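Local structure of arsenate reductase (arsC) (Archaeoglobus fulgidus, 1Y1L) at residues 39-44 / 105-110; 14-19 / 116-121. The protein probably reduces arsenate to arsenite in arsenic detoxification, using the fold of the low molecular weight phosphotyrosine phosphatases. One frame throughout, in Å; residues are numbered along the deposited sequence.

Overall arrangement
Contacts 1 and 2 use the two ends of helix 106-121, and the centres of the contacts lie about 14 Å apart. In contact 1 (39-44 / 105-110) the first turns of that helix meet the start of helix 42-49 in a partly buried, mixed interface, where a tyrosine is hydrogen-bonded at its hydroxyl and packed over one face and at one edge of its ring. Contact 2 (14-19 / 116-121) lies deeper, its centre about 8 Å from that of the chain, against about 12 Å for contact 1, and is van der Waals packing alone: a valine near the far end of the helix lies on side chain and main chain of helix 12-21. Met15 bridges the two regions, its CG lying 3.6 Å from Val44 CG1, so helix 12-21 touches helix 42-49 as well as helix 106-121.

Contact 1 (39-44 / 105-110)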
# COMPACT_ATOMS: atom_id res chain seq x y z
N ARG A 39 -23.97 -0.12 17.38
CA ARG A 39 -24.35 -1.50 17.74
C ARG A 39 -23.75 -2.64 16.92
O ARG A 39 -23.47 -2.49 15.74
CB ARG A 39 -25.88 -1.63 17.69
CG ARG A 39 -26.58 -1.12 16.40
CD ARG A 39 -26.14 -1.85 15.10
NE ARG A 39 -27.02 -1.63 13.95
CZ ARG A 39 -26.67 -1.84 12.68
NH1 ARG A 39 -27.55 -1.63 11.70
NH2 ARG A 39 -25.44 -2.23 12.37
N VAL A 40 -23.58 -3.79 17.56
CA VAL A 40 -23.09 -4.96 16.85
C VAL A 40 -24.34 -5.55 16.21
O VAL A 40 -25.42 -5.54 16.82
CB VAL A 40 -22.42 -5.98 17.79
CG1 VAL A 40 -22.31 -7.34 17.12
CG2 VAL A 40 -21.03 -5.51 18.13
N ASP A 41 -24.20 -6.02 14.98
CA ASP A 41 -25.32 -6.57 14.23
C ASP A 41 -26.12 -7.56 15.03
O ASP A 41 -25.56 -8.43 15.71
CB ASP A 41 -24.86 -7.22 12.90
CG ASP A 41 -25.98 -7.10 11.89
OD1 ASP A 41 -27.00 -7.80 12.02
OD2 ASP A 41 -25.83 -6.28 10.96
N GLU A 42 -27.44 -7.42 14.94
CA GLU A 42 -28.36 -8.29 15.64
C GLU A 42 -28.44 -9.66 14.96
O GLU A 42 -28.69 -10.67 15.62
CB GLU A 42 -29.74 -7.64 15.73
CG GLU A 42 -29.71 -6.24 16.37
CD GLU A 42 -29.14 -6.22 17.79
OE1 GLU A 42 -29.47 -7.12 18.60
OE2 GLU A 42 -28.36 -5.29 18.11
N THR A 43 -28.24 -9.68 13.64
CA THR A 43 -28.28 -10.94 12.90
C THR A 43 -27.11 -11.79 13.33
O THR A 43 -27.21 -13.02 13.44
CB THR A 43 -28.15 -10.71 11.42
OG1 THR A 43 -29.10 -9.73 11.01
CG2 THR A 43 -28.39 -12.00 10.65
N VAL A 44 -25.98 -11.11 13.52
CA VAL A 44 -24.74 -11.75 13.92
C VAL A 44 -24.78 -12.34 15.32
O VAL A 44 -24.44 -13.50 15.52
CB VAL A 44 -23.55 -10.78 13.85
CG1 VAL A 44 -22.28 -11.47 14.31
CG2 VAL A 44 -23.38 -10.28 12.43
N GLY A 105 -30.37 -15.21 4.57
CA GLY A 105 -29.41 -16.27 4.82
C GLY A 105 -28.01 -15.88 4.42
O GLY A 105 -27.06 -16.59 4.74
N THR A 106 -27.88 -14.77 3.69
CA THR A 106 -26.58 -14.25 3.24
C THR A 106 -25.61 -14.14 4.41
O THR A 106 -24.42 -14.39 4.26
CB THR A 106 -26.73 -12.88 2.54
OG1 THR A 106 -27.28 -13.09 1.23
CG2 THR A 106 -25.40 -12.17 2.41
N TYR A 107 -26.13 -13.75 5.57
CA TYR A 107 -25.32 -13.64 6.76
C TYR A 107 -24.71 -14.99 7.12
O TYR A 107 -23.54 -15.07 7.47
CB TYR A 107 -26.17 -13.15 7.91
CG TYR A 107 -26.14 -11.67 8.08
CD1 TYR A 107 -26.78 -10.84 7.18
CD2 TYR A 107 -25.50 -11.11 9.17
CE1 TYR A 107 -26.78 -9.47 7.37
CE2 TYR A 107 -25.50 -9.74 9.36
CZ TYR A 107 -26.14 -8.93 8.46
OH TYR A 107 -26.11 -7.58 8.68
N ARG A 108 -25.52 -16.04 7.09
CA ARG A 108 -25.03 -17.37 7.41
C ARG A 108 -23.95 -17.77 6.42
O ARG A 108 -22.96 -18.39 6.80
CB ARG A 108 -26.18 -18.38 7.40
CG ARG A 108 -27.06 -18.36 8.66
CD ARG A 108 -28.02 -19.55 8.72
NE ARG A 108 -28.61 -19.75 10.04
CZ ARG A 108 -29.71 -19.13 10.48
NH1 ARG A 108 -30.16 -19.38 11.69
NH2 ARG A 108 -30.36 -18.27 9.70
N ARG A 109 -24.17 -17.44 5.15
CA ARG A 109 -23.20 -17.75 4.11
C ARG A 109 -21.88 -17.04 4.43
O ARG A 109 -20.79 -17.62 4.28
CB ARG A 109 -23.73 -17.30 2.74
CG ARG A 109 -22.93 -17.78 1.55
CD ARG A 109 -22.27 -16.61 0.84
NE ARG A 109 -22.36 -16.76 -0.61
CZ ARG A 109 -23.17 -16.05 -1.39
NH1 ARG A 109 -23.18 -16.28 -2.70
NH2 ARG A 109 -23.95 -15.09 -0.88
N VAL A 110 -21.97 -15.78 4.85
CA VAL A 110 -20.80 -14.99 5.23
C VAL A 110 -20.14 -15.64 6.44
O VAL A 110 -18.92 -15.69 6.53
CB VAL A 110 -21.19 -13.55 5.58
CG1 VAL A 110 -20.05 -12.83 6.27
CG2 VAL A 110 -21.59 -12.81 4.32
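With chi1 of Asp41 at -150°, the carboxylate swings roughly opposite the backbone N and points at Tyr107, while in Thr43 it is the methyl CG2 that stands anti to the backbone N and lies over the ring. Tyr107 OH donates to Asp41 OD2 at 2.6 Å, reaching that oxygen from 52° out of the carboxylate plane. The other oxygen serves the helix: Thr43 N donates to Asp41 OD1 at 2.8 Å, using the lone pair that faces away from OD2. Asp41 is thus the N-cap of helix 42-49, and its carboxylate spans two roles, one oxygen closing the helix start and the other tying in the tyrosine of helix 106-121. Backbone bonding of Asp41 with Thr10 fixes this cap beside the loop that in this phosphatase family forms the CX5R P-loop. Thr43 CG2 makes a CH-pi contact, 3.7 Å from the centroid of the Tyr107 ring and displaced toward its rim. Val44 CG2 comes instead at the ring edge, in plane, 3.8 Å from Tyr107 CE2. The hydroxyl of Thr43 hydrogen-bonds Asp103, just ahead of helix 106-121, and Leu47 and Pro99 also pack on Tyr107.

Contact 2 (14-19 / 116-121); sequences VMAEAL and ERVKKL
Two helices that pack against each other beside the parallel sheet of the low molecular weight phosphatase fold meet here: helix 12-21, which forms the beta-alpha-beta crossover between strands 2-6 and 29-33, and the C-terminal helix 106-121. Val118 of the latter carries the contact, projecting between Ala16 and Leu19, which lie about one turn apart on helix 12-21. Its two methyls divide the work. CG1, anti to the backbone N (chi1 171°), lies against the backbone of Leu19, 4.0 Å from Leu19 C. CG2, on the side of its own backbone N, covers Ala16: Val118 CG2 is 3.9 Å from Ala16 O and 4.1 Å from Ala16 CB. Much of the surface that Val118 meets is therefore main chain. The short side chain of Ala16 lets the backbones come close, with Ala16 CA 6.6 Å from Val118 CA. The packing is purely van der Waals and buried. Met23 also touches Val118, while Ile114 and Leu111, earlier on the C-terminal helix, extend the interface to Ala16 and Leu19. Each helix also reaches an outer strand of the sheet: Glu17 hydrogen-bonds Ser31 on strand 29-33, and Arg117 makes a cation-pi contact with Trp94 on strand 91-95.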
# COMPACT_ATOMS: atom_id res chain seq x y z
N VAL A 14 -16.57 -9.08 13.96
CA VAL A 14 -17.01 -9.77 15.15
C VAL A 14 -17.17 -11.27 14.96
O VAL A 14 -16.98 -12.02 15.91
CB VAL A 14 -18.35 -9.20 15.63
CG1 VAL A 14 -18.74 -9.83 16.95
CG2 VAL A 14 -18.27 -7.67 15.74
N MET A 15 -17.59 -11.70 13.78
CA MET A 15 -17.77 -13.13 13.55
C MET A 15 -16.44 -13.85 13.62
O MET A 15 -16.29 -14.82 14.36
CB MET A 15 -18.43 -13.40 12.19
CG MET A 15 -19.91 -13.03 12.11
SD MET A 15 -20.63 -13.30 10.46
CE MET A 15 -22.29 -13.82 10.85
N ALA A 16 -15.48 -13.39 12.81
CA ALA A 16 -14.16 -14.01 12.77
C ALA A 16 -13.53 -14.13 14.16
O ALA A 16 -12.94 -15.17 14.49
CB ALA A 16 -13.25 -13.24 11.84
N GLU A 17 -13.67 -13.08 14.96
CA GLU A 17 -13.13 -13.08 16.32
C GLU A 17 -13.66 -14.27 17.11
O GLU A 17 -12.89 -15.14 17.51
CB GLU A 17 -13.49 -11.77 17.02
CG GLU A 17 -13.18 -11.76 18.49
CD GLU A 17 -13.48 -10.41 19.15
OE1 GLU A 17 -12.87 -10.11 20.21
OE2 GLU A 17 -14.32 -9.65 18.62
N ALA A 18 -14.97 -14.30 17.30
CA ALA A 18 -15.66 -15.35 18.06
C ALA A 18 -15.35 -16.76 17.57
O ALA A 18 -15.19 -17.68 18.38
CB ALA A 18 -17.15 -15.10 18.05
N LEU A 19 -15.32 -16.95 16.26
CA LEU A 19 -15.02 -18.25 15.69
C LEU A 19 -13.56 -18.65 15.92
O LEU A 19 -13.24 -19.83 16.15
CB LEU A 19 -15.31 -18.23 14.20
CG LEU A 19 -16.80 -18.17 13.93
CD1 LEU A 19 -17.02 -17.74 12.52
CD2 LEU A 19 -17.43 -19.53 14.17
N GLU A 116 -14.55 -21.10 7.38
CA GLU A 116 -13.66 -21.91 6.57
C GLU A 116 -12.28 -21.27 6.58
O GLU A 116 -11.27 -21.96 6.55
CB GLU A 116 -14.17 -21.95 5.13
CG GLU A 116 -13.23 -22.67 4.16
CD GLU A 116 -13.17 -22.00 2.79
OE1 GLU A 116 -14.08 -22.24 1.96
OE2 GLU A 116 -12.22 -21.24 2.52
N ARG A 117 -12.26 -19.94 6.58
CA ARG A 117 -11.02 -19.20 6.57
C ARG A 117 -10.36 -19.18 7.94
O ARG A 117 -9.14 -19.28 8.02
CB ARG A 117 -11.24 -17.78 6.04
CG ARG A 117 -11.65 -17.76 4.56
CD ARG A 117 -11.86 -16.37 3.99
NE ARG A 117 -10.65 -15.83 3.38
CZ ARG A 117 -10.64 -15.07 2.28
NH1 ARG A 117 -9.49 -14.62 1.81
NH2 ARG A 117 -11.77 -14.77 1.65
N VAL A 118 -11.14 -19.01 9.00
CA VAL A 118 -10.56 -19.00 10.34
C VAL A 118 -9.99 -20.37 10.65
O VAL A 118 -8.88 -20.48 11.15
CB VAL A 118 -11.59 -18.59 11.41
CG1 VAL A 118 -11.02 -18.80 12.80
CG2 VAL A 118 -11.96 -17.12 11.25
N LYS A 119 -10.76 -21.41 10.35
CA LYS A 119 -10.36 -22.80 10.57
C LYS A 119 -9.00 -23.04 9.91
O LYS A 119 -8.08 -23.56 10.54
CB LYS A 119 -11.41 -23.73 9.96
CG LYS A 119 -11.13 -25.21 10.03
CD LYS A 119 -12.38 -25.98 9.61
CE LYS A 119 -12.13 -27.47 9.51
NZ LYS A 119 -11.19 -27.80 8.39
N LYS A 120 -8.91 -22.67 8.65
CA LYS A 120 -7.69 -22.81 7.88
C LYS A 120 -6.55 -21.98 8.52
O LYS A 120 -5.45 -22.50 8.76
CB LYS A 120 -7.96 -22.36 6.44
CG LYS A 120 -6.81 -22.55 5.48
CD LYS A 120 -7.10 -21.92 4.13
CE LYS A 120 -5.84 -21.85 3.26
NZ LYS A 120 -6.07 -21.17 1.96
N LEU A 121 -6.84 -20.72 8.82
CA LEU A 121 -5.88 -19.80 9.43
C LEU A 121 -5.36 -20.28 10.77
O LEU A 121 -4.22 -20.00 11.13
CB LEU A 121 -6.50 -18.41 9.63
CG LEU A 121 -5.68 -17.37 10.42
CD1 LEU A 121 -4.37 -17.08 9.69
CD2 LEU A 121 -6.47 -16.09 10.62